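Local coordinates for putative alpha/beta hydrolase fold protein (Candidatus Nitrososphaera gargensis, PDB 5A62) that probably hydrolyses carboxylic esters, as a member of the alpha/beta hydrolase fold family from an ammonia-oxidising thaumarchaeon, at residues N35-D40 / H61-M66; K127-K132 / Y196-N201. All coordinates share one frame; numbering follows the deposited sequence.

Interaction 1 (N35-D40 / H61-M66); sequences NILIWD and HHRTNM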
loop_
_atom_site.group_PDB
_atom_site.type_symbol
_atom_site.label_atom_id
_atom_site.label_comp_id
_atom_site.label_asym_id
_atom_site.label_seq_id
_atom_site.Cartn_x
_atom_site.Cartn_y
_atom_site.Cartn_z
ATOM N N ASN A 35 18.461 -7.053 6.259
ATOM C CA ASN A 35 18.237 -7.814 7.455
ATOM C C ASN A 35 19.439 -7.575 8.332
ATOM O O ASN A 35 20.295 -6.741 8.029
ATOM C CB ASN A 35 17.944 -9.237 7.126
ATOM C CG ASN A 35 18.988 -9.830 6.273
ATOM O OD1 ASN A 35 20.181 -9.795 6.631
ATOM N ND2 ASN A 35 18.611 -10.317 5.108
ATOM N N ILE A 36 19.501 -8.266 9.481
ATOM C CA ILE A 36 20.567 -7.952 10.458
ATOM C C ILE A 36 21.927 -8.325 9.897
ATOM O O ILE A 36 22.930 -7.751 10.308
ATOM C CB ILE A 36 20.322 -8.658 11.758
ATOM C CG1 ILE A 36 19.161 -7.988 12.465
ATOM C CG2 ILE A 36 21.572 -8.658 12.641
ATOM C CD1 ILE A 36 18.544 -8.783 13.547
ATOM N N LEU A 37 21.983 -9.201 8.906
ATOM C CA LEU A 37 23.281 -9.519 8.276
ATOM C C LEU A 37 23.952 -8.318 7.655
ATOM O O LEU A 37 25.187 -8.292 7.506
ATOM C CB LEU A 37 23.157 -10.684 7.306
ATOM C CG LEU A 37 22.426 -11.927 7.876
ATOM C CD1 LEU A 37 22.263 -13.010 6.819
ATOM C CD2 LEU A 37 23.041 -12.394 9.170
ATOM N N ILE A 38 23.205 -7.286 7.270
ATOM C CA ILE A 38 23.789 -6.118 6.628
ATOM C C ILE A 38 24.565 -5.301 7.628
ATOM O O ILE A 38 25.345 -4.461 7.216
ATOM C CB ILE A 38 22.680 -5.277 5.940
ATOM C CG1 ILE A 38 23.206 -4.601 4.670
ATOM C CG2 ILE A 38 22.033 -4.270 6.866
ATOM C CD1 ILE A 38 22.148 -3.837 3.887
ATOM N N TRP A 39 24.370 -5.532 8.934
ATOM C CA TRP A 39 24.890 -4.684 10.027
ATOM C C TRP A 39 26.056 -5.316 10.758
ATOM O O TRP A 39 26.488 -4.842 11.826
ATOM C CB TRP A 39 23.780 -4.326 11.025
ATOM C CG TRP A 39 22.667 -3.475 10.545
ATOM C CD1 TRP A 39 21.282 -3.720 10.662
ATOM C CD2 TRP A 39 22.753 -2.133 10.027
ATOM N NE1 TRP A 39 20.592 -2.678 10.156
ATOM C CE2 TRP A 39 21.438 -1.669 9.817
ATOM C CE3 TRP A 39 23.798 -1.273 9.731
ATOM C CZ2 TRP A 39 21.171 -0.441 9.326
ATOM C CZ3 TRP A 39 23.532 -0.045 9.269
ATOM C CH2 TRP A 39 22.192 0.371 9.029
ATOM N N ASP A 40 26.640 -6.370 10.222
ATOM C CA ASP A 40 27.656 -7.098 10.970
ATOM C C ASP A 40 28.784 -6.220 11.482
ATOM O O ASP A 40 29.132 -6.211 12.672
ATOM C CB ASP A 40 28.189 -8.294 10.123
ATOM C CG ASP A 40 28.741 -7.922 8.660
ATOM O OD1 ASP A 40 28.699 -6.757 8.156
ATOM O OD2 ASP A 40 29.257 -8.879 7.996
ATOM N N HIS A 61 11.200 -10.125 6.324
ATOM C CA HIS A 61 12.601 -10.074 5.996
ATOM C C HIS A 61 13.336 -11.076 6.907
ATOM O O HIS A 61 13.252 -11.032 8.121
ATOM C CB HIS A 61 13.164 -8.687 6.221
ATOM C CG HIS A 61 12.736 -7.711 5.165
ATOM N ND1 HIS A 61 11.430 -7.344 4.914
ATOM C CD2 HIS A 61 13.486 -7.080 4.239
ATOM C CE1 HIS A 61 11.413 -6.502 3.884
ATOM N NE2 HIS A 61 12.642 -6.331 3.451
ATOM N N HIS A 62 13.994 -12.058 6.259
ATOM C CA HIS A 62 14.865 -13.071 6.919
ATOM C C HIS A 62 14.041 -13.799 7.957
ATOM O O HIS A 62 13.102 -14.528 7.607
ATOM C CB HIS A 62 16.147 -12.410 7.404
ATOM C CG HIS A 62 17.253 -13.327 7.813
ATOM N ND1 HIS A 62 17.343 -14.662 7.505
ATOM C CD2 HIS A 62 18.323 -13.021 8.551
ATOM C CE1 HIS A 62 18.487 -15.139 8.022
ATOM N NE2 HIS A 62 19.092 -14.172 8.648
ATOM N N ARG A 63 14.343 -13.604 9.222
ATOM C CA ARG A 63 13.718 -14.388 10.314
ATOM C C ARG A 63 12.423 -13.880 10.785
ATOM O O ARG A 63 11.747 -14.598 11.543
ATOM C CB ARG A 63 14.708 -14.556 11.472
ATOM C CG ARG A 63 15.884 -15.422 11.050
ATOM C CD ARG A 63 17.114 -15.246 11.917
ATOM N NE ARG A 63 17.795 -13.966 11.667
ATOM C CZ ARG A 63 19.049 -13.691 11.935
ATOM N NH1 ARG A 63 19.822 -14.633 12.491
ATOM N NH2 ARG A 63 19.569 -12.538 11.615
ATOM N N THR A 64 11.973 -12.709 10.388
ATOM C CA THR A 64 10.659 -12.176 10.735
ATOM C C THR A 64 9.606 -12.540 9.703
ATOM O O THR A 64 9.832 -12.396 8.527
ATOM C CB THR A 64 10.734 -10.660 10.939
ATOM O OG1 THR A 64 11.663 -10.379 11.993
ATOM C CG2 THR A 64 9.366 -10.063 11.282
ATOM N N ASN A 65 8.495 -13.026 10.157
ATOM C CA ASN A 65 7.346 -13.397 9.380
ATOM C C ASN A 65 6.453 -12.233 9.040
ATOM O O ASN A 65 6.840 -11.081 9.237
ATOM C CB ASN A 65 6.588 -14.490 10.084
ATOM C CG ASN A 65 5.861 -13.969 11.279
ATOM O OD1 ASN A 65 6.173 -12.940 11.813
ATOM N ND2 ASN A 65 4.785 -14.655 11.653
ATOM N N MET A 66 5.257 -12.488 8.470
ATOM C CA MET A 66 4.299 -11.475 8.180
ATOM C C MET A 66 3.125 -11.379 9.136
ATOM O O MET A 66 2.506 -10.322 9.214
ATOM C CB MET A 66 3.786 -11.678 6.744
ATOM C CG MET A 66 4.817 -11.546 5.646
ATOM S SD MET A 66 5.456 -9.888 5.461
ATOM C CE MET A 66 4.024 -8.972 4.800
#
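Two loops of the alpha/beta hydrolase fold, one following strand 25-29 and the other strand 52-56, meet where Asn-35 packs on His-62 beside a pair formed by Ile-36 and Arg-63. The second loop presents its residues from a type II' beta turn, His-61 to Thr-64, closed by Thr-64 N to His-61 O at 3.1 Å. At the centre the methylenes touch, Asn-35 CB lying 3.7 Å from His-62 CB, while the amide of Asn-35 meets the imidazole obliquely, the two planes 50° apart. With CG between the backbone N and the carbonyl carbon (chi1 54°), OD1 is turned back to its own chain, where it accepts from Leu-37 N at 3.0 Å, on a lone pair in the carbonyl plane; this bond, an Asx turn that opens the 3-10 segment 36-38, helps fix the amide. Leu-37 then reaches the far end of the same imidazole with CD1, its side chain crossing that of His-62 at about a right angle. Across the ring plane from the amide lies the guanidinium of Arg-63, whose NE stands 3.1 Å above that plane. Its NH2 meets Ile-36 CB edge-on at 4.0 Å. The contact is thus one of packing, and the charge of Arg-63 is answered by Glu-57, which bonds NH2 and also accepts from Ile-36 N. Around this junction, Tyr-14 of strand 12-18 makes a cation-pi contact with Arg-63 and packs against Ile-36, helix 185-194 touches His-61 and Met-66, and helix 40-48 starts at Asp-40.

Interaction 2 (K127-K132 / Y196-N201); sequences KKFQEK and YTIPGN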
loop_
_atom_site.group_PDB
_atom_site.type_symbol
_atom_site.label_atom_id
_atom_site.label_comp_id
_atom_site.label_asym_id
_atom_site.label_seq_id
_atom_site.Cartn_x
_atom_site.Cartn_y
_atom_site.Cartn_z
ATOM N N LYS A 127 10.341 12.298 4.050
ATOM C CA LYS A 127 9.419 12.708 3.029
ATOM C C LYS A 127 8.700 11.547 2.353
ATOM O O LYS A 127 9.215 10.425 2.223
ATOM C CB LYS A 127 10.181 13.504 1.971
ATOM C CG LYS A 127 10.629 14.809 2.602
ATOM C CD LYS A 127 10.744 15.985 1.665
ATOM C CE LYS A 127 9.438 16.262 0.958
ATOM N NZ LYS A 127 9.535 17.506 0.161
ATOM N N LYS A 128 7.503 11.853 1.907
ATOM C CA LYS A 128 6.828 11.001 0.956
ATOM C C LYS A 128 7.562 11.017 -0.356
ATOM O O LYS A 128 8.193 12.015 -0.766
ATOM C CB LYS A 128 5.426 11.532 0.668
ATOM C CG LYS A 128 4.377 11.179 1.602
ATOM C CD LYS A 128 2.962 11.427 0.946
ATOM C CE LYS A 128 2.305 10.377 0.038
ATOM N NZ LYS A 128 2.306 8.942 0.529
ATOM N N PHE A 129 7.463 9.933 -1.086
ATOM C CA PHE A 129 8.021 9.855 -2.430
ATOM C C PHE A 129 7.091 10.515 -3.432
ATOM O O PHE A 129 5.896 10.568 -3.254
ATOM C CB PHE A 129 8.237 8.411 -2.853
ATOM C CG PHE A 129 9.304 7.726 -2.043
ATOM C CD1 PHE A 129 10.643 7.890 -2.314
ATOM C CD2 PHE A 129 8.948 6.924 -0.951
ATOM C CE1 PHE A 129 11.612 7.293 -1.533
ATOM C CE2 PHE A 129 9.907 6.308 -0.173
ATOM C CZ PHE A 129 11.240 6.494 -0.451
ATOM N N GLN A 130 7.691 11.001 -4.494
ATOM C CA GLN A 130 6.915 11.264 -5.680
ATOM C C GLN A 130 6.590 9.941 -6.364
ATOM O O GLN A 130 7.334 8.967 -6.317
ATOM C CB GLN A 130 7.726 12.190 -6.604
ATOM C CG GLN A 130 7.895 13.627 -6.064
ATOM C CD GLN A 130 6.566 14.329 -5.718
ATOM O OE1 GLN A 130 6.247 14.602 -4.559
ATOM N NE2 GLN A 130 5.767 14.600 -6.745
ATOM N N GLU A 131 5.479 9.889 -7.103
ATOM C CA GLU A 131 5.136 8.672 -7.828
ATOM C C GLU A 131 6.264 8.201 -8.713
ATOM O O GLU A 131 6.504 7.005 -8.807
ATOM C CB GLU A 131 3.861 8.828 -8.718
ATOM C CG GLU A 131 2.629 8.887 -7.911
ATOM C CD GLU A 131 1.360 8.989 -8.767
ATOM O OE1 GLU A 131 1.353 8.582 -9.950
ATOM O OE2 GLU A 131 0.463 9.463 -8.148
ATOM N N LYS A 132 6.946 9.120 -9.417
ATOM C CA LYS A 132 7.986 8.733 -10.290
ATOM C C LYS A 132 9.113 7.998 -9.548
ATOM O O LYS A 132 9.727 7.116 -10.099
ATOM C CB LYS A 132 8.520 9.981 -11.042
ATOM C CG LYS A 132 9.237 10.927 -10.116
ATOM C CD LYS A 132 9.925 12.128 -10.763
ATOM C CE LYS A 132 10.515 12.966 -9.619
ATOM N NZ LYS A 132 11.460 14.048 -10.066
ATOM N N TYR A 196 3.995 3.732 -0.284
ATOM C CA TYR A 196 2.903 4.663 -0.663
ATOM C C TYR A 196 2.112 5.214 0.486
ATOM O O TYR A 196 1.336 6.155 0.358
ATOM C CB TYR A 196 1.909 3.965 -1.597
ATOM C CG TYR A 196 2.424 3.708 -2.987
ATOM C CD1 TYR A 196 2.241 4.667 -3.964
ATOM C CD2 TYR A 196 3.010 2.526 -3.369
ATOM C CE1 TYR A 196 2.711 4.471 -5.237
ATOM C CE2 TYR A 196 3.417 2.329 -4.664
ATOM C CZ TYR A 196 3.271 3.315 -5.586
ATOM O OH TYR A 196 3.710 3.094 -6.899
ATOM N N THR A 197 2.278 4.607 1.668
ATOM C CA THR A 197 1.480 4.947 2.848
ATOM C C THR A 197 2.208 5.870 3.783
ATOM O O THR A 197 1.681 6.167 4.881
ATOM C CB THR A 197 1.015 3.695 3.616
ATOM O OG1 THR A 197 2.144 3.123 4.284
ATOM C CG2 THR A 197 0.445 2.695 2.694
ATOM N N ILE A 198 3.374 6.399 3.387
ATOM C CA ILE A 198 4.094 7.377 4.250
ATOM C C ILE A 198 3.221 8.649 4.326
ATOM O O ILE A 198 2.807 9.124 3.253
ATOM C CB ILE A 198 5.403 7.739 3.623
ATOM C CG1 ILE A 198 6.339 6.524 3.541
ATOM C CG2 ILE A 198 6.054 8.872 4.372
ATOM C CD1 ILE A 198 7.511 6.777 2.602
ATOM N N PRO A 199 2.960 9.164 5.488
ATOM C CA PRO A 199 2.113 10.385 5.593
ATOM C C PRO A 199 2.861 11.568 5.049
ATOM O O PRO A 199 4.094 11.641 5.115
ATOM C CB PRO A 199 1.824 10.527 7.055
ATOM C CG PRO A 199 2.200 9.270 7.684
ATOM C CD PRO A 199 3.210 8.575 6.781
ATOM N N GLY A 200 2.114 12.566 4.576
ATOM C CA GLY A 200 2.758 13.771 4.026
ATOM C C GLY A 200 3.257 14.754 5.066
ATOM O O GLY A 200 3.871 15.730 4.670
ATOM N N ASN A 201 2.973 14.541 6.325
ATOM C CA ASN A 201 3.361 15.496 7.386
ATOM C C ASN A 201 4.474 15.012 8.320
ATOM O O ASN A 201 4.603 15.502 9.437
ATOM C CB ASN A 201 2.139 15.867 8.209
ATOM C CG ASN A 201 1.651 14.745 9.124
ATOM O OD1 ASN A 201 2.002 13.564 8.999
ATOM N ND2 ASN A 201 0.838 15.133 10.094
HETATM O O HOH W 1 4.610 5.004 -8.753
#
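Lys-128 curls around the carbonyl of Ile-198, while Phe-129 and the isoleucine side chain meet obliquely beside it. The lysine chain leaves with CG beside the backbone N and then bends twice near its end (chi3 84°, chi4 47°), so that CG, CD and CE pass close to Ile-198 O before NZ turns back onto it. The resulting hydrogen bond, NZ to Ile-198 O at 2.8 Å, lies in the carbonyl plane with a C=O...donor angle of 152°. A second, weak bond runs from NZ to Tyr-196 O at 3.0 Å, giving the ammonium two backbone acceptors two residues apart. The folded aliphatic part is used as well: Lys-128 CG approaches Ile-198 CG2 at 4.0 Å, and CD rests against Gly-200 CA at 3.9 Å. Ile-198 divides its two branches between neighbours, CG2 to the lysine and CD1 to the phenylalanine, where CD1 comes within 3.7 Å of Phe-129 CE2. Both apolar side chains also touch Ile-103 of helix 100-111, whose start overlaps the GxSxG pattern that probably forms the nucleophile elbow of this alpha/beta hydrolase. Both segments belong to the helical insertion between strands 116-122 and 212-218, where many relatives carry their cap, and the lysine joins its beginning to the loop before its last helix, 202-209. Farther along, the phenol of Tyr-196 reaches back through water 1, donating its OH proton to the water at 2.8 Å, while the water donates to Glu-131 O at 2.8 Å. The carboxylate of Glu-131 reaches the second subunit, where OE2 accepts from Gly-200 N of that chain; the reciprocal bond links Gly-200 N here to Glu-131 of the other copy.

In the fold
From the N terminus, the chain runs through strand 25-29 into 35-40, then helix 40-48 and strand 52-56, and returns at 61-66, where interaction 1 closes a short loop of 20 intervening residues. Only after strands 93-98 and 116-122 does interaction 2 open, at 127-132; it closes at 196-201 after 63 residues rich in helix and without strand. The two loops therefore follow in series, neither nesting nor crossing. The centres of interactions 1 and 2 lie about 25 Å apart, on opposite sides of the chain's centre. Interaction 1 joins loops leaving two adjacent parallel strands, whereas interaction 2 ties the start of the helical excursion to the loop before its last helix, at the subunit interface.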